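Local coordinates for protein agglutinin alpha chain (Artocarpus integer, PDB 4R6R) that binds D-galactose as a lectin, recognising the T-antigen disaccharide Gal-beta1,3-GalNAc and selectively binding human IgA-1, at residues Ser57-Phe60 / Pro61-Tyr64. Numbering follows the deposited sequence.
Sequences SLDF and PSEY
Glu63 and Asp59 grip each other twice round a tight turn. The Glu63 N-H donates to Asp59 O at 2.9 Å, and Glu63 OE1 takes the Asp59 N-H, also at 2.9 Å and nearly straight (169°). That N-H reaches OE1 from the anti side, somewhat out of the carboxylate plane. With CG anti to its backbone N (chi1 -177°) and an extended chain beyond, the Glu63 side chain reaches back across the turn to the backbone of Leu58 and Asp59. There its carboxylate carbon CD lies against Leu58 CD2 at 3.7 Å, the two side chains crossing at about a right angle. Water 1, 2.7 Å from Glu63 OE1, donates to it and also to Ser57 O. At the corner, a cis peptide bond precedes Pro61 and folds the proline back over Phe60. Pro61 CB sits 3.7 Å from the Phe60 ring centroid, directly over its centre, a CH-pi contact. The Phe60 ring swings to the side of its own carbonyl carbon, which sets one face against the proline. Asp59 centres an inverse gamma turn, with a weak bond from Phe60 N to Leu58 O. Water 2 bridges Ser62 N, from which it accepts, to Asp59 OD1, to which it donates weakly. Farther out, Glu63 OE2 is hydrogen-bonded to Thr88 OG1 and Tyr93 OH, so both carboxylate oxygens are held. This loop joins strand 52-57 to strand 65-75, linking two four-stranded sheets of the beta-prism fold (type I): Leu58 packs on Ile12 of strand 11-19, while Ser62 O and Tyr64 N are hydrogen-bonded to the Asn89 side chain (ND2 and OD1), between strands 78-88 and 92-97.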
ATOM      1  N   SER A  57     -25.796  -9.862  -0.634  1.00 17.29           N
ATOM      2  CA  SER A  57     -24.970 -10.793   0.082  1.00 17.73           C
ATOM      3  C   SER A  57     -23.917 -11.364  -0.856  1.00 18.33           C
ATOM      4  O   SER A  57     -24.221 -12.170  -1.736  1.00 21.90           O
ATOM      5  CB  SER A  57     -25.837 -11.970   0.649  1.00 21.23           C
ATOM      6  OG  SER A  57     -26.679 -11.483   1.673  1.00 26.61           O
ATOM      7  N   LEU A  58     -22.657 -10.963  -0.685  1.00 15.84           N
ATOM      8  CA  LEU A  58     -21.623 -11.382  -1.626  1.00 15.76           C
ATOM      9  C   LEU A  58     -21.026 -12.700  -1.196  1.00 19.42           C
ATOM     10  O   LEU A  58     -20.895 -12.962  -0.000  1.00 20.48           O
ATOM     11  CB  LEU A  58     -20.468 -10.395  -1.654  1.00 16.70           C
ATOM     12  CG  LEU A  58     -20.962  -8.969  -2.023  1.00 14.91           C
ATOM     13  CD1 LEU A  58     -19.750  -8.014  -2.117  1.00 18.33           C
ATOM     14  CD2 LEU A  58     -21.698  -8.961  -3.378  1.00 16.74           C
ATOM     15  N   ASP A  59     -20.583 -13.476  -2.190  1.00 19.27           N
ATOM     16  CA  ASP A  59     -19.929 -14.761  -1.890  1.00 18.74           C
ATOM     17  C   ASP A  59     -18.450 -14.477  -1.574  1.00 19.84           C
ATOM     18  O   ASP A  59     -17.548 -14.761  -2.355  1.00 20.17           O
ATOM     19  CB  ASP A  59     -20.102 -15.736  -3.103  1.00 20.45           C
ATOM     20  CG  ASP A  59     -19.423 -17.093  -2.862  1.00 26.69           C
ATOM     21  OD1 ASP A  59     -19.144 -17.404  -1.689  1.00 27.91           O
ATOM     22  OD2 ASP A  59     -19.198 -17.837  -3.844  1.00 33.38           O
ATOM     23  N   PHE A  60     -18.208 -13.810  -0.436  1.00 18.89           N
ATOM     24  CA  PHE A  60     -16.851 -13.423  -0.040  1.00 19.36           C
ATOM     25  C   PHE A  60     -16.106 -14.718   0.350  1.00 21.98           C
ATOM     26  O   PHE A  60     -16.690 -15.633   0.965  1.00 24.28           O
ATOM     27  CB  PHE A  60     -16.934 -12.482   1.133  1.00 18.91           C
ATOM     28  CG  PHE A  60     -15.616 -12.145   1.742  1.00 16.73           C
ATOM     29  CD1 PHE A  60     -14.848 -11.066   1.286  1.00 16.39           C
ATOM     30  CD2 PHE A  60     -15.126 -12.894   2.819  1.00 17.22           C
ATOM     31  CE1 PHE A  60     -13.605 -10.809   1.806  1.00 16.67           C
ATOM     32  CE2 PHE A  60     -13.891 -12.566   3.392  1.00 17.79           C
ATOM     33  CZ  PHE A  60     -13.118 -11.516   2.892  1.00 18.91           C
ATOM     34  N   PRO A  61     -14.833 -14.848  -0.028  1.00 20.07           N
ATOM     35  CA  PRO A  61     -13.986 -13.875  -0.710  1.00 19.04           C
ATOM     36  C   PRO A  61     -13.854 -14.007  -2.209  1.00 19.26           C
ATOM     37  O   PRO A  61     -13.162 -13.209  -2.844  1.00 19.93           O
ATOM     38  CB  PRO A  61     -12.607 -14.121  -0.052  1.00 21.05           C
ATOM     39  CG  PRO A  61     -12.628 -15.645   0.051  1.00 20.91           C
ATOM     40  CD  PRO A  61     -14.025 -15.962   0.552  1.00 23.15           C
ATOM     41  N   SER A  62     -14.542 -14.963  -2.834  1.00 18.39           N
ATOM     42  CA  SER A  62     -14.341 -15.089  -4.279  1.00 20.25           C
ATOM     43  C   SER A  62     -15.061 -14.036  -5.094  1.00 19.74           C
ATOM     44  O   SER A  62     -14.632 -13.706  -6.221  1.00 20.85           O
ATOM     45  CB  SER A  62     -14.750 -16.504  -4.739  1.00 22.14           C
ATOM     46  OG  SER A  62     -16.131 -16.687  -4.653  1.00 23.92           O
ATOM     47  N   GLU A  63     -16.142 -13.509  -4.503  1.00 18.20           N
ATOM     48  CA  GLU A  63     -16.945 -12.420  -5.134  1.00 17.13           C
ATOM     49  C   GLU A  63     -16.593 -11.049  -4.545  1.00 16.30           C
ATOM     50  O   GLU A  63     -16.563 -10.950  -3.338  1.00 17.42           O
ATOM     51  CB  GLU A  63     -18.460 -12.654  -4.989  1.00 17.83           C
ATOM     52  CG  GLU A  63     -19.291 -11.578  -5.700  1.00 18.11           C
ATOM     53  CD  GLU A  63     -20.785 -11.784  -5.661  1.00 17.64           C
ATOM     54  OE1 GLU A  63     -21.261 -12.585  -4.842  1.00 18.87           O
ATOM     55  OE2 GLU A  63     -21.492 -11.123  -6.468  1.00 18.45           O
ATOM     56  N   TYR A  64     -16.292 -10.058  -5.391  1.00 14.78           N
ATOM     57  CA  TYR A  64     -15.951  -8.743  -4.890  1.00 14.85           C
ATOM     58  C   TYR A  64     -16.395  -7.717  -5.910  1.00 14.89           C
ATOM     59  O   TYR A  64     -16.492  -7.957  -7.109  1.00 15.48           O
ATOM     60  CB  TYR A  64     -14.412  -8.624  -4.639  1.00 15.25           C
ATOM     61  CG  TYR A  64     -13.589  -8.960  -5.853  1.00 17.69           C
ATOM     62  CD1 TYR A  64     -13.288  -8.005  -6.802  1.00 20.83           C
ATOM     63  CD2 TYR A  64     -13.198 -10.296  -6.092  1.00 20.87           C
ATOM     64  CE1 TYR A  64     -12.559  -8.330  -7.950  1.00 23.42           C
ATOM     65  CE2 TYR A  64     -12.483 -10.621  -7.229  1.00 22.86           C
ATOM     66  CZ  TYR A  64     -12.204  -9.657  -8.147  1.00 24.43           C
ATOM     67  OH  TYR A  64     -11.477  -9.984  -9.271  1.00 31.34           O
TER
HETATM   68  O   HOH W   1     -23.565 -13.822  -4.151  1.00 38.46           O
HETATM   69  O   HOH W   2     -16.136 -17.464  -1.866  1.00 29.41           O